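SusD superfamily protein (Bacteroides vulgatus, PDB 3MYV) probably binds polysaccharide at the bacterial cell surface as an outer-membrane member of the SusD family. Local coordinates at residues A[65-76]-A[431-439]; A[23-33]-A[112-123]. All blocks are in the same frame, centred on the assembly; numbering follows the deposited sequence.

Interaction 1. Residues A[65-76]-A[431-439]; sequences HRPNSLNAGSLW and VLPIPEDQF
Trp-76 lies across Pro-435. With CG anti to the backbone N (chi1 174°), the indole is laid against the 431-439 loop. Its CB reaches Pro-435 CG, and CG and CD1 keep to the same proline carbon. Over the six-membered ring Pro-435 CD makes a CH-pi contact, 3.7 Å from the centroid. CZ3, at the far end, meets Ile-434 CD1 at 3.7 Å, while CZ2 runs beside the side chain of Gln-438. Cut back to an alanine, this position would probably leave Pro-435 without its aromatic cover and open a gap beside Ile-434. A second CH-pi contact sets Leu-432 CD2 over the centre of the His-65 ring, 3.5 Å from its centroid. That ring is kept from turning by ND1, which donates in the ring plane to Leu-70 O (2.7 Å), and by NE2, hydrogen-bonded to Lys-44 NZ. Between the two aromatics, Leu-70 CD1 packs on Pro-433 CG and Pro-435 CG. One direct hydrogen bond crosses, Glu-436 N to Pro-67 O (2.9 Å), its donor above the carbonyl plane; water 1 bridges Asn-68 ND2 and Glu-436 OE1. Largely apolar, the join probably rests more on shape than charge, with polar links at its outer end.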
# COMPACT_ATOMS: atom_id res chain seq x y z
N HIS A 65 -13.75 13.13 -7.34
CA HIS A 65 -14.11 11.81 -7.87
C HIS A 65 -15.61 11.78 -8.15
O HIS A 65 -16.41 12.26 -7.34
CB HIS A 65 -13.81 10.70 -6.88
CG HIS A 65 -12.44 10.77 -6.29
ND1 HIS A 65 -11.31 10.51 -7.04
CD2 HIS A 65 -12.02 11.01 -5.03
CE1 HIS A 65 -10.25 10.65 -6.27
NE2 HIS A 65 -10.65 10.95 -5.05
N ARG A 66 -16.01 11.19 -9.26
CA ARG A 66 -17.44 10.99 -9.51
C ARG A 66 -17.74 9.70 -10.27
O ARG A 66 -16.85 9.11 -10.88
CB ARG A 66 -18.01 12.21 -10.22
CG ARG A 66 -17.33 12.55 -11.49
CD ARG A 66 -17.83 13.88 -12.05
NE ARG A 66 -17.80 13.84 -13.51
CZ ARG A 66 -16.75 14.18 -14.26
NH1 ARG A 66 -15.62 14.63 -13.72
NH2 ARG A 66 -16.85 14.08 -15.58
N PRO A 67 -18.99 9.23 -10.18
CA PRO A 67 -19.30 7.93 -10.77
C PRO A 67 -18.95 7.79 -12.26
O PRO A 67 -18.51 6.72 -12.68
CB PRO A 67 -20.81 7.80 -10.52
CG PRO A 67 -21.02 8.56 -9.30
CD PRO A 67 -20.11 9.73 -9.38
N ASN A 68 -19.11 8.85 -13.05
CA ASN A 68 -18.76 8.80 -14.48
C ASN A 68 -17.30 9.14 -14.79
O ASN A 68 -16.90 9.10 -15.96
CB ASN A 68 -19.74 9.63 -15.35
CG ASN A 68 -19.59 11.14 -15.18
OD1 ASN A 68 -18.68 11.64 -14.50
ND2 ASN A 68 -20.48 11.89 -15.82
N SER A 69 -16.51 9.42 -13.76
CA SER A 69 -15.09 9.70 -13.92
C SER A 69 -14.44 9.57 -12.54
O SER A 69 -14.35 10.55 -11.79
CB SER A 69 -14.89 11.11 -14.50
OG SER A 69 -13.55 11.33 -14.91
N LEU A 70 -13.99 8.36 -12.20
CA LEU A 70 -13.46 8.14 -10.85
C LEU A 70 -12.26 9.05 -10.56
O LEU A 70 -12.09 9.45 -9.43
CB LEU A 70 -13.13 6.69 -10.55
CG LEU A 70 -14.24 5.84 -9.91
CD1 LEU A 70 -15.56 5.83 -10.73
CD2 LEU A 70 -13.74 4.44 -9.63
N ASN A 71 -11.46 9.39 -11.56
CA ASN A 71 -10.28 10.23 -11.36
C ASN A 71 -9.39 9.61 -10.30
O ASN A 71 -8.89 10.29 -9.39
CB ASN A 71 -10.65 11.67 -10.99
CG ASN A 71 -11.56 12.35 -12.01
OD1 ASN A 71 -11.53 12.03 -13.19
ND2 ASN A 71 -12.35 13.33 -11.56
N ALA A 72 -9.16 8.30 -10.44
CA ALA A 72 -8.35 7.55 -9.50
C ALA A 72 -7.61 6.43 -10.22
O ALA A 72 -7.63 5.28 -9.81
CB ALA A 72 -9.22 6.99 -8.33
N GLY A 73 -6.94 6.79 -11.31
CA GLY A 73 -6.19 5.81 -12.08
C GLY A 73 -7.10 4.70 -12.59
O GLY A 73 -8.11 4.97 -13.22
N SER A 74 -6.72 3.45 -12.31
CA SER A 74 -7.54 2.25 -12.62
C SER A 74 -7.85 1.41 -11.37
O SER A 74 -7.88 0.16 -11.41
CB SER A 74 -6.78 1.40 -13.63
OG SER A 74 -6.63 2.13 -14.83
N LEU A 75 -8.08 2.10 -10.27
CA LEU A 75 -8.16 1.44 -8.96
C LEU A 75 -9.41 0.56 -8.83
O LEU A 75 -9.48 -0.27 -7.93
CB LEU A 75 -8.06 2.46 -7.82
CG LEU A 75 -6.66 3.09 -7.60
CD1 LEU A 75 -6.62 4.09 -6.37
CD2 LEU A 75 -5.62 1.99 -7.47
N TRP A 76 -10.37 0.70 -9.75
CA TRP A 76 -11.44 -0.30 -9.86
C TRP A 76 -11.08 -1.34 -10.89
O TRP A 76 -11.01 -2.53 -10.58
CB TRP A 76 -12.77 0.34 -10.27
CG TRP A 76 -13.92 -0.62 -10.55
CD1 TRP A 76 -14.20 -1.25 -11.73
CD2 TRP A 76 -14.99 -0.99 -9.65
NE1 TRP A 76 -15.33 -2.01 -11.62
CE2 TRP A 76 -15.86 -1.85 -10.36
CE3 TRP A 76 -15.27 -0.69 -8.32
CZ2 TRP A 76 -17.02 -2.41 -9.79
CZ3 TRP A 76 -16.44 -1.23 -7.74
CH2 TRP A 76 -17.29 -2.09 -8.47
N VAL A 431 -14.39 7.11 0.54
CA VAL A 431 -14.40 6.02 -0.41
C VAL A 431 -14.63 6.57 -1.81
O VAL A 431 -15.23 7.64 -1.97
CB VAL A 431 -15.48 4.96 -0.10
CG1 VAL A 431 -15.15 4.22 1.21
CG2 VAL A 431 -16.89 5.59 -0.04
N LEU A 432 -14.14 5.84 -2.80
CA LEU A 432 -14.42 6.16 -4.21
C LEU A 432 -15.83 5.76 -4.58
O LEU A 432 -16.41 4.86 -3.94
CB LEU A 432 -13.45 5.44 -5.14
CG LEU A 432 -12.01 5.92 -5.13
CD1 LEU A 432 -11.16 4.91 -5.86
CD2 LEU A 432 -11.81 7.34 -5.71
N PRO A 433 -16.40 6.43 -5.60
CA PRO A 433 -17.70 5.95 -6.05
C PRO A 433 -17.59 4.70 -6.94
O PRO A 433 -16.56 4.46 -7.59
CB PRO A 433 -18.23 7.13 -6.85
CG PRO A 433 -16.96 7.70 -7.49
CD PRO A 433 -15.91 7.56 -6.41
N ILE A 434 -18.65 3.90 -6.92
CA ILE A 434 -18.82 2.80 -7.85
C ILE A 434 -18.94 3.41 -9.27
O ILE A 434 -19.74 4.34 -9.46
CB ILE A 434 -20.10 1.95 -7.50
CG1 ILE A 434 -20.08 1.42 -6.05
CG2 ILE A 434 -20.27 0.80 -8.52
CD1 ILE A 434 -18.90 0.54 -5.67
N PRO A 435 -18.17 2.91 -10.24
CA PRO A 435 -18.25 3.44 -11.61
C PRO A 435 -19.65 3.31 -12.19
O PRO A 435 -20.29 2.25 -12.05
CB PRO A 435 -17.27 2.58 -12.41
CG PRO A 435 -16.33 2.04 -11.37
CD PRO A 435 -17.10 1.89 -10.12
N GLU A 436 -20.09 4.35 -12.86
CA GLU A 436 -21.45 4.44 -13.39
C GLU A 436 -21.80 3.23 -14.27
O GLU A 436 -22.92 2.70 -14.22
CB GLU A 436 -21.61 5.74 -14.18
CG GLU A 436 -22.98 5.97 -14.78
CD GLU A 436 -23.09 7.29 -15.54
OE1 GLU A 436 -22.51 7.41 -16.64
OE2 GLU A 436 -23.79 8.19 -15.04
N ASP A 437 -20.83 2.76 -15.06
CA ASP A 437 -21.11 1.65 -15.98
C ASP A 437 -21.45 0.33 -15.33
O ASP A 437 -22.04 -0.54 -15.99
CB ASP A 437 -20.05 1.50 -17.08
CG ASP A 437 -18.71 1.08 -16.56
OD1 ASP A 437 -18.50 1.00 -15.33
OD2 ASP A 437 -17.84 0.86 -17.44
N GLN A 438 -21.14 0.16 -14.03
CA GLN A 438 -21.65 -1.00 -13.29
C GLN A 438 -23.18 -1.08 -13.26
O GLN A 438 -23.73 -2.17 -13.18
CB GLN A 438 -21.10 -1.04 -11.85
CG GLN A 438 -19.59 -1.04 -11.82
CD GLN A 438 -18.94 -1.99 -12.82
OE1 GLN A 438 -18.37 -1.57 -13.87
NE2 GLN A 438 -19.02 -3.28 -12.52
N PHE A 439 -23.88 0.05 -13.35
CA PHE A 439 -25.35 0.06 -13.26
C PHE A 439 -26.07 -0.38 -14.55
O PHE A 439 -27.29 -0.57 -14.55
CB PHE A 439 -25.85 1.41 -12.72
CG PHE A 439 -25.19 1.79 -11.43
CD1 PHE A 439 -25.42 1.05 -10.28
CD2 PHE A 439 -24.28 2.83 -11.38
CE1 PHE A 439 -24.79 1.37 -9.09
CE2 PHE A 439 -23.64 3.16 -10.18
CZ PHE A 439 -23.88 2.42 -9.05
O HOH W 1 -22.69 10.11 -17.14

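Interaction 2. Residues A[23-33]-A[112-123]; sequences LYDLMSGSGYY and ETMAVIALCQFD. With EDO (1,2-ethanediol), chain I.
Tyr-32 and Tyr-33 converge on one carboxylate oxygen, Asp-123 OD2, each hydroxyl donating to it over 2.6 Å. The Tyr-32 ring stands almost perpendicular to the carboxylate (88°), and its OH meets the anti lone pair of OD2; Tyr-33, its plane turned by 53°, arrives on the syn side, slightly out of plane. Tyr-33 CD2 sits over the centre of the Tyr-32 ring, and the edge of that ring meets Cys-120 SG. Arg-126 pairs with the other oxygen, OD1, and Tyr-33 OH also accepts from O2 of an ethanediol, probably from the crystallisation liquor, at 2.8 Å. About three turns earlier on helix 103-128, Glu-112 is met obliquely by Tyr-24, whose OH donates to the anti lone pair of OE2 (2.6 Å). Glu-112 runs extended, CG anti to its N, to meet it, and OE2 also forms a salt bridge with Arg-186. Between these polar ends Val-116 CG1 faces Leu-23 CD1 and selenomethionine Met-27 CE, while Leu-119 crosses Met-27 at about a right angle, CD2 4.0 Å from SE. The two segments' helix axes lie 11.8 Å apart at 24°. Both buried carboxylates thus have tyrosine donors and an arginine, which would probably favour their ionised forms.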
# COMPACT_ATOMS: atom_id res chain seq x y z
N LEU A 23 0.22 -11.58 -13.96
CA LEU A 23 -0.54 -10.87 -12.93
C LEU A 23 0.26 -9.66 -12.41
O LEU A 23 -0.29 -8.57 -12.24
CB LEU A 23 -0.91 -11.79 -11.77
CG LEU A 23 -1.68 -13.09 -12.06
CD1 LEU A 23 -1.81 -13.88 -10.74
CD2 LEU A 23 -3.06 -12.82 -12.70
N TYR A 24 1.56 -9.85 -12.20
CA TYR A 24 2.39 -8.73 -11.74
C TYR A 24 2.63 -7.69 -12.83
O TYR A 24 2.66 -6.49 -12.55
CB TYR A 24 3.70 -9.22 -11.18
CG TYR A 24 3.58 -10.07 -9.96
CD1 TYR A 24 3.38 -11.44 -10.06
CD2 TYR A 24 3.67 -9.51 -8.68
CE1 TYR A 24 3.32 -12.25 -8.92
CE2 TYR A 24 3.60 -10.28 -7.55
CZ TYR A 24 3.41 -11.66 -7.66
OH TYR A 24 3.38 -12.44 -6.55
N ASP A 25 2.80 -8.14 -14.08
CA ASP A 25 2.83 -7.19 -15.20
C ASP A 25 1.60 -6.27 -15.15
O ASP A 25 1.72 -5.06 -15.30
CB ASP A 25 2.91 -7.89 -16.57
CG ASP A 25 4.23 -8.60 -16.80
OD1 ASP A 25 5.22 -8.30 -16.11
OD2 ASP A 25 4.27 -9.48 -17.69
N LEU A 26 0.40 -6.84 -14.95
CA LEU A 26 -0.81 -6.04 -14.90
C LEU A 26 -0.79 -5.09 -13.70
O LEU A 26 -1.24 -3.93 -13.76
CB LEU A 26 -2.06 -6.95 -14.82
CG LEU A 26 -2.36 -7.73 -16.09
CD1 LEU A 26 -3.33 -8.94 -15.86
CD2 LEU A 26 -2.91 -6.75 -17.15
N MSE A 27 -0.28 -5.59 -12.59
CA MSE A 27 -0.28 -4.83 -11.34
C MSE A 27 0.66 -3.62 -11.40
O MSE A 27 0.42 -2.59 -10.73
CB MSE A 27 0.15 -5.78 -10.22
CG MSE A 27 -0.05 -5.26 -8.87
SE MSE A 27 0.42 -6.58 -7.43
CE MSE A 27 0.20 -8.08 -8.32
N SER A 28 1.69 -3.73 -12.23
CA SER A 28 2.69 -2.65 -12.37
C SER A 28 2.21 -1.43 -13.16
O SER A 28 2.94 -0.43 -13.27
CB SER A 28 3.93 -3.21 -13.06
OG SER A 28 3.65 -3.37 -14.43
N GLY A 29 1.01 -1.50 -13.73
CA GLY A 29 0.49 -0.41 -14.53
C GLY A 29 0.36 0.83 -13.66
O GLY A 29 0.10 0.75 -12.46
N SER A 30 0.52 1.99 -14.29
CA SER A 30 0.45 3.26 -13.55
C SER A 30 -0.93 3.48 -12.92
O SER A 30 -1.05 4.16 -11.92
CB SER A 30 0.79 4.44 -14.46
OG SER A 30 -0.14 4.48 -15.54
N GLY A 31 -1.96 2.83 -13.48
CA GLY A 31 -3.30 2.86 -12.91
C GLY A 31 -3.50 2.11 -11.60
O GLY A 31 -4.55 2.28 -10.94
N TYR A 32 -2.53 1.26 -11.24
CA TYR A 32 -2.59 0.51 -9.97
C TYR A 32 -1.28 0.71 -9.17
O TYR A 32 -1.07 1.79 -8.64
CB TYR A 32 -2.99 -0.96 -10.24
CG TYR A 32 -3.32 -1.83 -9.02
CD1 TYR A 32 -3.66 -1.27 -7.79
CD2 TYR A 32 -3.33 -3.23 -9.14
CE1 TYR A 32 -3.97 -2.09 -6.67
CE2 TYR A 32 -3.65 -4.05 -8.04
CZ TYR A 32 -3.95 -3.47 -6.81
OH TYR A 32 -4.28 -4.26 -5.73
N TYR A 33 -0.38 -0.27 -9.13
CA TYR A 33 0.85 -0.14 -8.32
C TYR A 33 2.03 0.56 -9.02
O TYR A 33 3.11 0.73 -8.44
CB TYR A 33 1.24 -1.49 -7.72
CG TYR A 33 0.53 -1.77 -6.40
CD1 TYR A 33 0.81 -1.00 -5.27
CD2 TYR A 33 -0.43 -2.76 -6.30
CE1 TYR A 33 0.19 -1.22 -4.08
CE2 TYR A 33 -1.08 -2.99 -5.08
CZ TYR A 33 -0.76 -2.21 -3.98
OH TYR A 33 -1.39 -2.40 -2.78
N GLU A 112 0.80 -18.36 -4.29
CA GLU A 112 1.19 -17.02 -4.70
C GLU A 112 0.03 -16.35 -5.43
O GLU A 112 -0.25 -15.18 -5.20
CB GLU A 112 2.44 -17.07 -5.60
CG GLU A 112 2.94 -15.70 -6.00
CD GLU A 112 4.14 -15.71 -6.94
OE1 GLU A 112 4.66 -16.80 -7.27
OE2 GLU A 112 4.56 -14.60 -7.36
N THR A 113 -0.65 -17.10 -6.29
CA THR A 113 -1.86 -16.62 -6.96
C THR A 113 -2.94 -16.20 -5.96
O THR A 113 -3.59 -15.17 -6.11
CB THR A 113 -2.42 -17.69 -7.92
OG1 THR A 113 -1.40 -18.05 -8.88
CG2 THR A 113 -3.69 -17.19 -8.65
N MSE A 114 -3.12 -16.98 -4.91
CA MSE A 114 -4.06 -16.62 -3.86
C MSE A 114 -3.61 -15.36 -3.14
O MSE A 114 -4.46 -14.57 -2.73
CB MSE A 114 -4.25 -17.78 -2.86
CG MSE A 114 -4.88 -19.02 -3.47
SE MSE A 114 -4.77 -20.57 -2.29
CE MSE A 114 -5.99 -20.00 -0.95
N ALA A 115 -2.30 -15.17 -2.95
CA ALA A 115 -1.79 -13.93 -2.31
C ALA A 115 -2.13 -12.70 -3.18
O ALA A 115 -2.54 -11.66 -2.67
CB ALA A 115 -0.25 -14.05 -2.08
N VAL A 116 -1.93 -12.82 -4.49
CA VAL A 116 -2.33 -11.77 -5.45
C VAL A 116 -3.83 -11.44 -5.33
O VAL A 116 -4.22 -10.27 -5.22
CB VAL A 116 -1.91 -12.13 -6.90
CG1 VAL A 116 -2.44 -11.07 -7.89
CG2 VAL A 116 -0.35 -12.24 -7.02
N ILE A 117 -4.66 -12.47 -5.27
CA ILE A 117 -6.11 -12.28 -5.12
C ILE A 117 -6.44 -11.53 -3.84
O ILE A 117 -7.22 -10.58 -3.83
CB ILE A 117 -6.83 -13.66 -5.18
CG1 ILE A 117 -6.81 -14.18 -6.62
CG2 ILE A 117 -8.25 -13.58 -4.57
CD1 ILE A 117 -7.15 -15.71 -6.78
N ALA A 118 -5.79 -11.92 -2.75
CA ALA A 118 -6.00 -11.27 -1.47
C ALA A 118 -5.58 -9.79 -1.51
O ALA A 118 -6.30 -8.95 -1.04
CB ALA A 118 -5.23 -12.04 -0.35
N LEU A 119 -4.43 -9.47 -2.10
CA LEU A 119 -4.00 -8.08 -2.22
C LEU A 119 -4.98 -7.22 -3.03
O LEU A 119 -5.40 -6.13 -2.58
CB LEU A 119 -2.61 -8.02 -2.84
CG LEU A 119 -1.99 -6.64 -3.01
CD1 LEU A 119 -2.01 -5.88 -1.67
CD2 LEU A 119 -0.56 -6.77 -3.54
N CYS A 120 -5.39 -7.73 -4.19
CA CYS A 120 -6.32 -7.03 -5.05
C CYS A 120 -7.64 -6.78 -4.32
O CYS A 120 -8.16 -5.65 -4.30
CB CYS A 120 -6.60 -7.84 -6.31
SG CYS A 120 -5.20 -7.85 -7.46
N GLN A 121 -8.19 -7.82 -3.73
CA GLN A 121 -9.47 -7.64 -3.03
C GLN A 121 -9.34 -6.70 -1.85
O GLN A 121 -10.27 -5.90 -1.55
CB GLN A 121 -10.07 -8.98 -2.63
CG GLN A 121 -11.56 -8.85 -2.20
CD GLN A 121 -12.49 -8.62 -3.39
OE1 GLN A 121 -12.52 -9.43 -4.33
NE2 GLN A 121 -13.31 -7.54 -3.33
N PHE A 122 -8.20 -6.75 -1.16
CA PHE A 122 -7.96 -5.86 -0.01
C PHE A 122 -7.94 -4.40 -0.45
O PHE A 122 -8.61 -3.56 0.15
CB PHE A 122 -6.65 -6.24 0.71
CG PHE A 122 -6.21 -5.25 1.78
CD1 PHE A 122 -6.97 -5.04 2.92
CD2 PHE A 122 -5.00 -4.59 1.67
CE1 PHE A 122 -6.55 -4.15 3.91
CE2 PHE A 122 -4.56 -3.71 2.67
CZ PHE A 122 -5.35 -3.50 3.79
N ASP A 123 -7.22 -4.11 -1.52
CA ASP A 123 -7.17 -2.76 -2.06
C ASP A 123 -8.55 -2.26 -2.49
O ASP A 123 -8.97 -1.16 -2.10
CB ASP A 123 -6.15 -2.69 -3.19
CG ASP A 123 -4.70 -2.72 -2.67
OD1 ASP A 123 -4.49 -2.38 -1.48
OD2 ASP A 123 -3.78 -3.10 -3.44
C1 EDO I . 0.70 0.46 -0.70
O1 EDO I . 0.08 1.17 0.37
C2 EDO I . 1.07 -0.96 -0.26
O2 EDO I . -0.07 -1.88 -0.38

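In the fold
From the N terminus, helix 13-27 and the turn after it supply residues 23-33, the first half of interaction 2. The chain then passes through 65-76, the loop leading into helix 77-94, before helix 103-128 brings 112-123 back against 23-33 and closes a loop of 78 residues. Interaction 1 closes much later, when 431-439, close to the C terminus, returns to 65-76 across 354 residues. The two closures therefore cross. They also touch: Ser-74 N lies 2.8 Å from Gly-31 O, a probable hydrogen bond, and Leu-75 packs on Tyr-32. Interaction 2 joins N-terminal helices in the interior; interaction 1 fastens the C-terminal region to their flank.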